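Local atomic coordinates of ribonucleoside-diphosphate reductase subunit beta (Bacillus halodurans C-125, PDB entry 2RCC), a protein that probably catalyses, as the di-iron small subunit paired with a large alpha subunit, the reduction of ribonucleoside diphosphates to the deoxyribonucleotides needed for DNA synthesis. Residues Trp40-Pro43 / Leu44-Met48; Leu103-Ser106 / Ser107-Ala110; Leu176-Ile179 / Val180-Ile184; Tyr215-Arg218 / Asp219-His223; Leu222-Tyr225 / Leu226-Ile230. All blocks are in the same frame, centred on the assembly; numbering follows the deposited sequence. Where two conformers were deposited one is given.

Interaction 1 (Trp40-Pro43 / Leu44-Met48); sequences WAYP and LYKNM
Lys46 lays the end of its chain across one face of the Tyr42 ring, one turn on, near the start of helix 41-50 in this helical-bundle subunit. Lys46 CE stands 3.4 Å from the centroid of the Tyr42 ring and nearly on its normal, a CH-pi contact. NZ of the same lysine lies 4.0 Å from that centroid and 21° off the normal, which adds a cation-pi component. Tyr42 is set for this by a CG anti to the backbone N (chi1 -161°), and the lysine chain, extended beyond CG, slants over the ring after passing Tyr42 O, 3.3 Å from Lys46 CG. Tyr45 approaches quite differently. Its side chain runs beside that of Tyr42 and points the same way, and its CD2 meets the edge of the Tyr42 ring, 4.0 Å from Tyr42 CE1. Both hydroxyls are hydrogen-bonded to the side-chain amide of Gln124 of the second subunit, and Phe56 of that subunit packs on Tyr42 and Lys46, so the aromatic pair belongs to the dimer interface. Between side chains Trp40 and Leu44 meet in an apolar contact, CZ3 of Trp40 4.3 Å from CD2 of Leu44. Regular i to i+4 bonds hold the turns in place, among them Tyr45 N to Ala41 O, 3.0 Å long and almost straight at 170°.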
loop_
_atom_site.group_PDB
_atom_site.type_symbol
_atom_site.label_atom_id
_atom_site.label_comp_id
_atom_site.label_asym_id
_atom_site.label_seq_id
_atom_site.Cartn_x
_atom_site.Cartn_y
_atom_site.Cartn_z
ATOM N N TRP A 40 -14.506 -9.680 -8.236
ATOM C CA TRP A 40 -13.123 -9.860 -8.663
ATOM C C TRP A 40 -12.075 -9.207 -7.745
ATOM O O TRP A 40 -10.885 -9.506 -7.904
ATOM C CB TRP A 40 -12.900 -9.318 -10.090
ATOM C CG TRP A 40 -13.378 -7.956 -10.368
ATOM C CD1 TRP A 40 -14.536 -7.650 -10.944
ATOM C CD2 TRP A 40 -12.710 -6.699 -10.115
ATOM N NE1 TRP A 40 -14.676 -6.311 -11.067
ATOM C CE2 TRP A 40 -13.565 -5.690 -10.579
ATOM C CE3 TRP A 40 -11.496 -6.331 -9.520
ATOM C CZ2 TRP A 40 -13.257 -4.330 -10.473
ATOM C CZ3 TRP A 40 -11.177 -4.984 -9.421
ATOM C CH2 TRP A 40 -12.060 -3.996 -9.881
ATOM N N ALA A 41 -12.492 -8.364 -6.787
ATOM C CA ALA A 41 -11.517 -7.635 -5.947
ATOM C C ALA A 41 -10.770 -8.542 -4.992
ATOM O O ALA A 41 -9.566 -8.418 -4.902
ATOM C CB ALA A 41 -12.175 -6.465 -5.158
ATOM N N TYR A 42 -11.446 -9.468 -4.320
ATOM C CA TYR A 42 -10.774 -10.334 -3.321
ATOM C C TYR A 42 -9.878 -11.344 -3.999
ATOM O O TYR A 42 -8.761 -11.550 -3.523
ATOM C CB TYR A 42 -11.755 -10.991 -2.327
ATOM C CG TYR A 42 -11.211 -11.541 -1.002
ATOM C CD1 TYR A 42 -9.952 -11.172 -0.461
ATOM C CD2 TYR A 42 -12.032 -12.317 -0.198
ATOM C CE1 TYR A 42 -9.513 -11.672 0.808
ATOM C CE2 TYR A 42 -11.611 -12.781 1.073
ATOM C CZ TYR A 42 -10.358 -12.480 1.568
ATOM O OH TYR A 42 -10.010 -12.956 2.841
ATOM N N PRO A 43 -10.369 -12.012 -5.065
ATOM C CA PRO A 43 -9.467 -12.842 -5.850
ATOM C C PRO A 43 -8.225 -12.111 -6.375
ATOM O O PRO A 43 -7.146 -12.689 -6.378
ATOM C CB PRO A 43 -10.345 -13.305 -7.001
ATOM C CG PRO A 43 -11.688 -13.259 -6.500
ATOM C CD PRO A 43 -11.762 -12.168 -5.541
ATOM N N LEU A 44 -8.361 -10.863 -6.820
ATOM C CA LEU A 44 -7.197 -10.081 -7.252
ATOM C C LEU A 44 -6.212 -9.830 -6.095
ATOM O O LEU A 44 -5.008 -10.038 -6.225
ATOM C CB LEU A 44 -7.655 -8.762 -7.891
ATOM C CG LEU A 44 -6.570 -7.798 -8.361
ATOM C CD1 LEU A 44 -5.543 -8.465 -9.306
ATOM C CD2 LEU A 44 -7.270 -6.643 -9.012
ATOM N N TYR A 45 -6.717 -9.400 -4.945
ATOM C CA TYR A 45 -5.882 -9.254 -3.777
ATOM C C TYR A 45 -5.091 -10.523 -3.468
ATOM O O TYR A 45 -3.865 -10.478 -3.279
ATOM C CB TYR A 45 -6.714 -8.839 -2.540
ATOM C CG TYR A 45 -5.973 -8.977 -1.238
ATOM C CD1 TYR A 45 -5.087 -7.996 -0.777
ATOM C CD2 TYR A 45 -6.105 -10.114 -0.477
ATOM C CE1 TYR A 45 -4.410 -8.157 0.408
ATOM C CE2 TYR A 45 -5.412 -10.276 0.655
ATOM C CZ TYR A 45 -4.579 -9.301 1.117
ATOM O OH TYR A 45 -3.926 -9.555 2.311
ATOM N N LYS A 46 -5.783 -11.647 -3.465
ATOM C CA LYS A 46 -5.185 -12.966 -3.164
ATOM C C LYS A 46 -4.076 -13.338 -4.167
ATOM O O LYS A 46 -3.048 -13.881 -3.764
ATOM C CB LYS A 46 -6.254 -14.056 -3.139
ATOM C CG LYS A 46 -7.209 -13.974 -1.971
ATOM C CD LYS A 46 -8.377 -14.952 -2.111
ATOM C CE LYS A 46 -9.308 -14.861 -0.897
ATOM N NZ LYS A 46 -10.494 -15.780 -0.982
ATOM N N ASN A 47 -4.283 -13.010 -5.443
ATOM C CA ASN A 47 -3.282 -13.298 -6.466
ATOM C C ASN A 47 -2.069 -12.390 -6.280
ATOM O O ASN A 47 -0.942 -12.852 -6.397
ATOM C CB ASN A 47 -3.866 -13.199 -7.890
ATOM C CG ASN A 47 -4.839 -14.333 -8.223
ATOM O OD1 ASN A 47 -4.675 -15.478 -7.805
ATOM N ND2 ASN A 47 -5.840 -14.015 -9.035
HETATM N N MSE A 48 -2.285 -11.121 -5.951
HETATM C CA MSE A 48 -1.169 -10.214 -5.698
HETATM C C MSE A 48 -0.320 -10.673 -4.490
HETATM O O MSE A 48 0.913 -10.673 -4.559
HETATM C CB MSE A 48 -1.667 -8.804 -5.490
HETATM C CG MSE A 48 -2.247 -8.219 -6.721
HETATM SE SE MSE A 48 -2.905 -6.406 -6.451
HETATM C CE MSE A 48 -1.335 -5.467 -6.752
HETATM O O HOH W 1 -7.051 -15.892 -6.476
#

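Interaction 2 (Leu103-Ser106 / Ser107-Ala110)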
loop_
_atom_site.group_PDB
_atom_site.type_symbol
_atom_site.label_atom_id
_atom_site.label_comp_id
_atom_site.label_asym_id
_atom_site.label_seq_id
_atom_site.Cartn_x
_atom_site.Cartn_y
_atom_site.Cartn_z
ATOM N N LEU A 103 -11.463 7.428 -4.947
ATOM C CA LEU A 103 -12.145 6.153 -5.047
ATOM C C LEU A 103 -13.005 5.932 -3.814
ATOM O O LEU A 103 -12.479 5.818 -2.705
ATOM C CB LEU A 103 -11.166 5.019 -5.139
ATOM C CG LEU A 103 -10.446 4.851 -6.472
ATOM C CD1 LEU A 103 -9.223 3.961 -6.299
ATOM C CD2 LEU A 103 -11.371 4.335 -7.565
ATOM N N THR A 104 -14.311 5.805 -3.997
ATOM C CA THR A 104 -15.246 5.619 -2.865
ATOM C C THR A 104 -15.614 4.150 -2.709
ATOM O O THR A 104 -16.800 3.793 -2.604
ATOM C CB THR A 104 -16.484 6.533 -3.043
ATOM O OG1 THR A 104 -16.958 6.342 -4.362
ATOM C CG2 THR A 104 -16.136 7.970 -2.851
ATOM N N ASP A 105 -14.576 3.306 -2.747
ATOM C CA ASP A 105 -14.671 1.855 -2.517
ATOM C C ASP A 105 -13.444 1.523 -1.724
ATOM O O ASP A 105 -12.307 1.736 -2.218
ATOM C CB ASP A 105 -14.727 1.061 -3.824
ATOM C CG ASP A 105 -14.848 -0.467 -3.623
ATOM O OD1 ASP A 105 -14.034 -1.055 -2.897
ATOM O OD2 ASP A 105 -15.694 -1.098 -4.291
ATOM N N SER A 106 -13.655 0.977 -0.524
ATOM C CA SER A 106 -12.557 0.672 0.387
ATOM C C SER A 106 -11.677 -0.450 -0.122
ATOM O O SER A 106 -10.463 -0.446 0.165
ATOM C CB SER A 106 -13.056 0.350 1.794
ATOM O OG SER A 106 -13.969 -0.716 1.783
ATOM N N SER A 107 -12.268 -1.424 -0.839
ATOM C CA SER A 107 -11.502 -2.523 -1.432
ATOM C C SER A 107 -10.570 -2.018 -2.528
ATOM O O SER A 107 -9.427 -2.451 -2.611
ATOM C CB SER A 107 -12.369 -3.692 -1.943
ATOM O OG SER A 107 -13.119 -3.333 -3.085
ATOM N N LEU A 108 -11.039 -1.106 -3.375
ATOM C CA LEU A 108 -10.190 -0.548 -4.419
ATOM C C LEU A 108 -9.103 0.351 -3.813
ATOM O O LEU A 108 -7.956 0.328 -4.274
ATOM C CB LEU A 108 -11.023 0.233 -5.457
ATOM C CG LEU A 108 -12.110 -0.585 -6.204
ATOM C CD1 LEU A 108 -12.802 0.253 -7.288
ATOM C CD2 LEU A 108 -11.556 -1.863 -6.825
ATOM N N ALA A 109 -9.450 1.140 -2.785
ATOM C CA ALA A 109 -8.452 1.959 -2.070
ATOM C C ALA A 109 -7.372 1.055 -1.505
ATOM O O ALA A 109 -6.191 1.362 -1.624
ATOM C CB ALA A 109 -9.119 2.811 -0.997
ATOM N N ALA A 110 -7.748 -0.083 -0.916
ATOM C CA ALA A 110 -6.757 -1.022 -0.377
ATOM C C ALA A 110 -5.833 -1.577 -1.481
ATOM O O ALA A 110 -4.594 -1.714 -1.307
ATOM C CB ALA A 110 -7.455 -2.166 0.355
HETATM O O HOH W 2 -15.121 -3.847 -4.614
#
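Leu103 opens the approach to the helix by placing CD1 4.2 Å from Leu108 CB, an apolar touch with the first turn. Two residues on, Asp105 is the N-cap. A near-trans chi1 of -179° extends its carboxylate away from its own amide and to the amides that begin helix 106-133. OD1 of Asp105 takes Leu108 N at 3.0 Å, the N-H coming from above the carboxylate plane. The same oxygen receives a weak bond from Ser107 N and a very short one, 2.5 Å, from Ser107 OG, so one oxygen gathers three donors. A water ties the other branch in, donating to Asp105 OD2 and to Ser107 OG. The backbone carbonyl of Asp105 then accepts from Ala109 N, and Ser106 O accepts from Ala110 N at 2.9 Å as the regular helical ladder starts. Loops bring Arg37 against Asp105 and Leu31 against Ala110; across the dimer interface Met97 of helix 95-100 and Val120 of helix 106-133, both of the second subunit, pack on Ala109 and Ala110.

Interaction 3 (Leu176-Ile179 / Val180-Ile184)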
loop_
_atom_site.group_PDB
_atom_site.type_symbol
_atom_site.label_atom_id
_atom_site.label_comp_id
_atom_site.label_asym_id
_atom_site.label_seq_id
_atom_site.Cartn_x
_atom_site.Cartn_y
_atom_site.Cartn_z
ATOM N N LEU A 176 -11.419 8.990 -15.638
ATOM C CA LEU A 176 -11.336 7.966 -16.688
ATOM C C LEU A 176 -10.089 8.178 -17.575
ATOM O O LEU A 176 -9.396 7.233 -17.884
ATOM C CB LEU A 176 -12.604 7.978 -17.548
ATOM C CG LEU A 176 -12.827 6.794 -18.508
ATOM C CD1 LEU A 176 -13.198 5.563 -17.712
ATOM C CD2 LEU A 176 -13.940 7.083 -19.494
ATOM N N GLU A 177 -9.825 9.425 -17.960
ATOM C CA GLU A 177 -8.644 9.777 -18.742
ATOM C C GLU A 177 -7.380 9.362 -18.023
ATOM O O GLU A 177 -6.490 8.777 -18.616
ATOM C CB GLU A 177 -8.615 11.268 -19.036
ATOM C CG GLU A 177 -9.715 11.701 -19.987
ATOM C CD GLU A 177 -9.850 13.217 -20.148
ATOM O OE1 GLU A 177 -9.003 13.983 -19.610
ATOM O OE2 GLU A 177 -10.825 13.625 -20.831
ATOM N N SER A 178 -7.334 9.665 -16.733
ATOM C CA SER A 178 -6.238 9.300 -15.840
ATOM C C SER A 178 -6.038 7.766 -15.742
ATOM O O SER A 178 -4.906 7.286 -15.714
ATOM C CB SER A 178 -6.500 9.971 -14.477
ATOM O OG SER A 178 -5.599 9.513 -13.507
ATOM N N ILE A 179 -7.127 6.996 -15.678
ATOM C CA ILE A 179 -7.088 5.508 -15.715
ATOM C C ILE A 179 -6.469 5.006 -17.026
ATOM O O ILE A 179 -5.692 4.044 -17.024
ATOM C CB ILE A 179 -8.523 4.887 -15.557
ATOM C CG1 ILE A 179 -9.024 5.044 -14.125
ATOM C CG2 ILE A 179 -8.567 3.392 -15.966
ATOM C CD1 ILE A 179 -8.339 4.078 -13.115
ATOM N N VAL A 180 -6.803 5.650 -18.143
ATOM C CA VAL A 180 -6.212 5.268 -19.437
ATOM C C VAL A 180 -4.703 5.492 -19.418
ATOM O O VAL A 180 -3.959 4.624 -19.890
ATOM C CB VAL A 180 -6.861 5.983 -20.660
ATOM C CG1 VAL A 180 -6.082 5.638 -21.977
ATOM C CG2 VAL A 180 -8.371 5.594 -20.788
ATOM N N TYR A 181 -4.264 6.650 -18.903
ATOM C CA TYR A 181 -2.830 6.921 -18.793
ATOM C C TYR A 181 -2.167 5.886 -17.881
ATOM O O TYR A 181 -1.061 5.456 -18.183
ATOM C CB TYR A 181 -2.516 8.330 -18.300
ATOM C CG TYR A 181 -3.100 9.432 -19.131
ATOM C CD1 TYR A 181 -2.927 9.484 -20.511
ATOM C CD2 TYR A 181 -3.812 10.437 -18.533
ATOM C CE1 TYR A 181 -3.480 10.518 -21.267
ATOM C CE2 TYR A 181 -4.350 11.454 -19.260
ATOM C CZ TYR A 181 -4.202 11.494 -20.620
ATOM O OH TYR A 181 -4.778 12.550 -21.297
ATOM N N ASP A 182 -2.834 5.484 -16.796
ATOM C CA ASP A 182 -2.318 4.404 -15.890
ATOM C C ASP A 182 -2.086 3.053 -16.625
ATOM O O ASP A 182 -1.098 2.344 -16.370
ATOM C CB ASP A 182 -3.249 4.119 -14.703
ATOM C CG ASP A 182 -3.388 5.269 -13.696
ATOM O OD1 ASP A 182 -2.530 6.170 -13.627
ATOM O OD2 ASP A 182 -4.406 5.251 -12.932
ATOM N N VAL A 183 -3.032 2.671 -17.472
ATOM C CA VAL A 183 -2.928 1.468 -18.310
ATOM C C VAL A 183 -1.690 1.588 -19.227
ATOM O O VAL A 183 -0.927 0.654 -19.347
ATOM C CB VAL A 183 -4.245 1.211 -19.120
ATOM C CG1 VAL A 183 -4.030 0.217 -20.275
ATOM C CG2 VAL A 183 -5.380 0.740 -18.184
ATOM N N ILE A 184 -1.516 2.741 -19.875
ATOM C CA ILE A 184 -0.338 2.999 -20.712
ATOM C C ILE A 184 0.967 2.925 -19.944
ATOM O O ILE A 184 1.889 2.243 -20.398
ATOM C CB ILE A 184 -0.428 4.387 -21.430
ATOM C CG1 ILE A 184 -1.495 4.329 -22.534
ATOM C CG2 ILE A 184 0.916 4.774 -21.990
ATOM C CD1 ILE A 184 -2.103 5.671 -22.904
HETATM O O HOH W 3 -6.252 14.023 -19.802
HETATM O O HOH W 4 -5.405 7.343 -11.785
#
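Tyr181 turns one face of its ring over the backbone carbonyl of Glu177, whose O lies 3.1 Å above the ring plane, displaced toward the rim. The torsion that puts CG beside the tyrosine's own backbone N (chi1 -57°) folds the ring back along the helix, and the same carbonyl still accepts Tyr181 N at 3.1 Å. At the far end Tyr181 OH gives its proton to a water 2.6 Å away, and that water donates to Glu177 OE1 at 2.8 Å. A phenylalanine here would lack the hydroxyl, and the water would probably lose a donor and the Glu177 carboxylate an anchor against turning. A second water joins Ser178 OG, 2.8 Å away, to Asp182 OD2, while Asp182 OD1 is hydrogen-bonded to Tyr163. Ile179, three residues earlier, brings CD1 to 4.1 Å from Asp182 OD2. Asp182 thus stands inside a ferritin-like helical bundle, one turn before Glu186, probably a ligand of the second iron.

Interaction 4 (Tyr215-Arg218 / Asp219-His223)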
loop_
_atom_site.group_PDB
_atom_site.type_symbol
_atom_site.label_atom_id
_atom_site.label_comp_id
_atom_site.label_asym_id
_atom_site.label_seq_id
_atom_site.Cartn_x
_atom_site.Cartn_y
_atom_site.Cartn_z
ATOM N N TYR A 215 9.323 -10.554 -12.899
ATOM C CA TYR A 215 8.481 -10.378 -11.698
ATOM C C TYR A 215 7.789 -9.018 -11.713
ATOM O O TYR A 215 6.586 -8.950 -11.413
ATOM C CB TYR A 215 9.255 -10.548 -10.427
ATOM C CG TYR A 215 9.835 -11.944 -10.179
ATOM C CD1 TYR A 215 9.402 -13.075 -10.878
ATOM C CD2 TYR A 215 10.764 -12.126 -9.173
ATOM C CE1 TYR A 215 9.942 -14.339 -10.592
ATOM C CE2 TYR A 215 11.276 -13.364 -8.883
ATOM C CZ TYR A 215 10.861 -14.462 -9.594
ATOM O OH TYR A 215 11.378 -15.707 -9.293
ATOM N N ILE A 216 8.536 -7.972 -12.057
ATOM C CA ILE A 216 7.958 -6.627 -12.197
ATOM C C ILE A 216 6.835 -6.608 -13.253
ATOM O O ILE A 216 5.725 -6.116 -12.995
ATOM C CB ILE A 216 9.011 -5.558 -12.564
ATOM C CG1 ILE A 216 10.003 -5.338 -11.413
ATOM C CG2 ILE A 216 8.317 -4.203 -12.990
ATOM C CD1 ILE A 216 11.309 -4.567 -11.750
ATOM N N ASN A 217 7.129 -7.185 -14.414
ATOM C CA ASN A 217 6.207 -7.224 -15.551
ATOM C C ASN A 217 4.928 -8.041 -15.187
ATOM O O ASN A 217 3.834 -7.664 -15.600
ATOM C CB ASN A 217 6.970 -7.773 -16.780
ATOM C CG ASN A 217 6.419 -7.318 -18.138
ATOM O OD1 ASN A 217 5.570 -6.437 -18.264
ATOM N ND2 ASN A 217 6.988 -7.908 -19.185
ATOM N N ARG A 218 5.071 -9.125 -14.407
ATOM C CA ARG A 218 3.947 -9.935 -13.911
ATOM C C ARG A 218 3.035 -9.082 -12.986
ATOM O O ARG A 218 1.806 -9.103 -13.095
ATOM C CB ARG A 218 4.438 -11.174 -13.147
ATOM C CG ARG A 218 3.361 -11.885 -12.280
ATOM C CD ARG A 218 3.754 -13.242 -11.653
ATOM N NE ARG A 218 4.692 -13.448 -10.506
ATOM C CZ ARG A 218 5.286 -12.584 -9.649
ATOM N NH1 ARG A 218 5.146 -11.231 -9.636
ATOM N NH2 ARG A 218 6.095 -13.140 -8.737
ATOM N N ASP A 219 3.652 -8.360 -12.061
ATOM C CA ASP A 219 2.900 -7.431 -11.204
ATOM C C ASP A 219 2.164 -6.402 -12.066
ATOM O O ASP A 219 1.010 -6.074 -11.813
ATOM C CB ASP A 219 3.825 -6.646 -10.290
ATOM C CG ASP A 219 4.465 -7.477 -9.200
ATOM O OD1 ASP A 219 3.991 -8.555 -8.858
ATOM O OD2 ASP A 219 5.433 -6.972 -8.617
ATOM N N GLU A 220 2.846 -5.868 -13.070
ATOM C CA GLU A 220 2.195 -4.885 -13.938
ATOM C C GLU A 220 0.966 -5.442 -14.622
ATOM O O GLU A 220 0.011 -4.741 -14.745
ATOM C CB GLU A 220 3.133 -4.339 -14.974
ATOM C CG GLU A 220 4.234 -3.463 -14.420
ATOM C CD GLU A 220 5.024 -2.829 -15.558
ATOM O OE1 GLU A 220 5.439 -3.574 -16.478
ATOM O OE2 GLU A 220 5.229 -1.595 -15.504
ATOM N N GLN A 221 0.948 -6.725 -14.970
ATOM C CA GLN A 221 -0.222 -7.288 -15.637
ATOM C C GLN A 221 -1.445 -7.273 -14.741
ATOM O O GLN A 221 -2.548 -7.032 -15.234
ATOM C CB GLN A 221 0.026 -8.705 -16.196
ATOM C CG GLN A 221 1.247 -8.881 -17.110
ATOM C CD GLN A 221 1.455 -7.734 -18.084
ATOM O OE1 GLN A 221 0.596 -7.476 -18.920
ATOM N NE2 GLN A 221 2.619 -7.067 -18.008
ATOM N N LEU A 222 -1.265 -7.522 -13.445
ATOM C CA LEU A 222 -2.385 -7.459 -12.514
ATOM C C LEU A 222 -2.840 -6.000 -12.295
ATOM O O LEU A 222 -4.026 -5.733 -12.108
ATOM C CB LEU A 222 -2.058 -8.186 -11.217
ATOM C CG LEU A 222 -1.864 -9.705 -11.308
ATOM C CD1 LEU A 222 -1.481 -10.304 -9.925
ATOM C CD2 LEU A 222 -3.118 -10.370 -11.810
ATOM N N HIS A 223 -1.899 -5.067 -12.347
ATOM C CA HIS A 223 -2.217 -3.643 -12.221
ATOM C C HIS A 223 -3.072 -3.243 -13.420
ATOM O O HIS A 223 -4.120 -2.593 -13.234
ATOM C CB HIS A 223 -0.962 -2.774 -12.157
ATOM C CG HIS A 223 -0.047 -3.045 -10.989
ATOM N ND1 HIS A 223 1.058 -2.271 -10.726
ATOM C CD2 HIS A 223 -0.072 -3.987 -10.019
ATOM C CE1 HIS A 223 1.701 -2.739 -9.671
ATOM N NE2 HIS A 223 1.033 -3.786 -9.220
#
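Gln221 curls back onto the turn before it. Its CB rests 3.6 Å from Arg218 O; CG, beside its own backbone N, comes to 3.2 Å from Asn217 O; the bend at chi2 (-41°) then carries CD past that oxygen and brings NE2 to 2.8 Å from Asn217 O. The carbonyl is thus gripped from opposite faces of its plane, by Gln221 NE2 and by Gln221 N. Beyond it, NE2 also bonds Tyr191, and OE1 accepts from Arg292. With an alanine here, Asn217 O would probably keep just the backbone bond of the pair, and Tyr191 and Arg292 would each lose this partner. This turn of helix 207-237 carries the Glu-X-X-His pattern of ferritin-like di-iron proteins: Glu220 and His223 are, by similarity, ligands of the second iron. A neighbouring pair reaches the first iron site. Arg218 NH1 makes a salt bridge to Asp219 OD1 at 3.0 Å, the oxygen meeting the guanidinium at its edge, while Asp219 OD2 accepts from Trp53 and is hydrogen-bonded to His122, a probable ligand of that iron.

Interaction 5 (Leu222-Tyr225 / Leu226-Ile230)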
loop_
_atom_site.group_PDB
_atom_site.type_symbol
_atom_site.label_atom_id
_atom_site.label_comp_id
_atom_site.label_asym_id
_atom_site.label_seq_id
_atom_site.Cartn_x
_atom_site.Cartn_y
_atom_site.Cartn_z
ATOM N N LEU A 222 -1.265 -7.522 -13.445
ATOM C CA LEU A 222 -2.385 -7.459 -12.514
ATOM C C LEU A 222 -2.840 -6.000 -12.295
ATOM O O LEU A 222 -4.026 -5.733 -12.108
ATOM C CB LEU A 222 -2.058 -8.186 -11.217
ATOM C CG LEU A 222 -1.864 -9.705 -11.308
ATOM C CD1 LEU A 222 -1.481 -10.304 -9.925
ATOM C CD2 LEU A 222 -3.118 -10.370 -11.810
ATOM N N HIS A 223 -1.899 -5.067 -12.347
ATOM C CA HIS A 223 -2.217 -3.643 -12.221
ATOM C C HIS A 223 -3.072 -3.243 -13.420
ATOM O O HIS A 223 -4.120 -2.593 -13.234
ATOM C CB HIS A 223 -0.962 -2.774 -12.157
ATOM C CG HIS A 223 -0.047 -3.045 -10.989
ATOM N ND1 HIS A 223 1.058 -2.271 -10.726
ATOM C CD2 HIS A 223 -0.072 -3.987 -10.019
ATOM C CE1 HIS A 223 1.701 -2.739 -9.671
ATOM N NE2 HIS A 223 1.033 -3.786 -9.220
ATOM N N VAL A 224 -2.668 -3.648 -14.637
ATOM C CA VAL A 224 -3.465 -3.366 -15.852
ATOM C C VAL A 224 -4.860 -3.995 -15.756
ATOM O O VAL A 224 -5.823 -3.390 -16.142
ATOM C CB VAL A 224 -2.773 -3.877 -17.154
ATOM C CG1 VAL A 224 -3.696 -3.716 -18.352
ATOM C CG2 VAL A 224 -1.453 -3.135 -17.388
ATOM N N TYR A 225 -4.953 -5.224 -15.235
ATOM C CA TYR A 225 -6.230 -5.881 -15.025
ATOM C C TYR A 225 -7.118 -5.008 -14.100
ATOM O O TYR A 225 -8.282 -4.773 -14.423
ATOM C CB TYR A 225 -6.013 -7.295 -14.465
ATOM C CG TYR A 225 -7.238 -8.032 -14.022
ATOM C CD1 TYR A 225 -8.038 -8.736 -14.925
ATOM C CD2 TYR A 225 -7.593 -8.059 -12.679
ATOM C CE1 TYR A 225 -9.164 -9.410 -14.496
ATOM C CE2 TYR A 225 -8.707 -8.708 -12.264
ATOM C CZ TYR A 225 -9.481 -9.384 -13.159
ATOM O OH TYR A 225 -10.565 -10.044 -12.652
ATOM N N LEU A 226 -6.553 -4.488 -13.015
ATOM C CA LEU A 226 -7.290 -3.614 -12.105
ATOM C C LEU A 226 -7.786 -2.351 -12.830
ATOM O O LEU A 226 -8.976 -1.991 -12.766
ATOM C CB LEU A 226 -6.423 -3.204 -10.919
ATOM C CG LEU A 226 -7.036 -2.226 -9.898
ATOM C CD1 LEU A 226 -8.335 -2.741 -9.338
ATOM C CD2 LEU A 226 -6.026 -1.901 -8.824
ATOM N N PHE A 227 -6.863 -1.664 -13.481
ATOM C CA PHE A 227 -7.237 -0.425 -14.185
ATOM C C PHE A 227 -8.251 -0.618 -15.317
ATOM O O PHE A 227 -9.138 0.212 -15.502
ATOM C CB PHE A 227 -5.996 0.300 -14.706
ATOM C CG PHE A 227 -5.021 0.731 -13.627
ATOM C CD1 PHE A 227 -5.452 1.482 -12.541
ATOM C CD2 PHE A 227 -3.635 0.471 -13.766
ATOM C CE1 PHE A 227 -4.541 1.907 -11.573
ATOM C CE2 PHE A 227 -2.737 0.888 -12.805
ATOM C CZ PHE A 227 -3.184 1.593 -11.710
ATOM N N THR A 228 -8.116 -1.680 -16.103
ATOM C CA THR A 228 -9.073 -1.940 -17.181
ATOM C C THR A 228 -10.464 -2.322 -16.654
ATOM O O THR A 228 -11.499 -1.962 -17.246
ATOM C CB THR A 228 -8.520 -2.942 -18.244
ATOM O OG1 THR A 228 -8.289 -4.214 -17.662
ATOM C CG2 THR A 228 -7.239 -2.448 -18.829
ATOM N N ASN A 229 -10.506 -3.030 -15.530
ATOM C CA ASN A 229 -11.755 -3.342 -14.858
ATOM C C ASN A 229 -12.425 -2.060 -14.372
ATOM O O ASN A 229 -13.615 -1.870 -14.605
ATOM C CB ASN A 229 -11.560 -4.291 -13.669
ATOM C CG ASN A 229 -11.460 -5.767 -14.055
ATOM O OD1 ASN A 229 -11.573 -6.140 -15.191
ATOM N ND2 ASN A 229 -11.267 -6.607 -13.065
ATOM N N ILE A 230 -11.655 -1.158 -13.756
ATOM C CA ILE A 230 -12.204 0.138 -13.290
ATOM C C ILE A 230 -12.748 0.924 -14.459
ATOM O O ILE A 230 -13.840 1.517 -14.351
ATOM C CB ILE A 230 -11.146 0.994 -12.500
ATOM C CG1 ILE A 230 -10.826 0.325 -11.186
ATOM C CG2 ILE A 230 -11.683 2.427 -12.252
ATOM C CD1 ILE A 230 -9.537 0.854 -10.555
#
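Tyr225 and Asn229, one turn apart on helix 207-237 of the ferritin-like bundle, meet with the amide over the ring. Asn229 ND2 stands 3.3 Å above the plane of the Tyr225 ring, shifted toward the rim at CZ and CE2, and the amide is inclined steeply, its plane 63° from that of the ring. A chi1 of 172° places the tyrosine CG beside its carbonyl carbon, which turns one ring face to the amide nitrogen. In the backbone Asn229 N bonds to Tyr225 O, so backbone and side chain pair the same two residues. Trp40 packs on both and also reaches Leu226, joining the stretch before helix 41-50 to this one. Leu226 touches the preceding turn through its base alone: CB is 3.3 Å from His223 O and its N bonds to Leu222 O, while the branched end leads off to Leu115 of helix 106-133. His223 contributes chiefly its backbone here. Its O takes Phe227 N at 2.9 Å in a bond close to straight (171°), and Phe227 CD2 comes to 3.1 Å from the same His223 O. The phenylalanine is wedged against Asp182 and Val183 of helix 172-187. Of the apolar side-chain touches, Val224 CG1 meets Thr228 CG2 at 3.8 Å.

As a worked example, these five local contacts illustrate how one helical pattern of spacing takes on different chemistry with its surroundings. Interactions 2, 3 and 5 are buried, whereas 1 and 4 are partly buried. Interactions 4 and 5 share Leu222 and His223 on helix 207-237, the first polar and beside the iron sites, the second more aromatic and apolar. Interactions 1 and 2 both reach the second subunit, one through two tyrosine hydroxyls bonded to Gln124 of that subunit, the other through small alanines just beyond a capped helix start. Trp40 of interaction 1 packs on Leu108 of interaction 2 and Leu226 of interaction 5, while Phe227 links interaction 5 to the water-bridged helix of interaction 3.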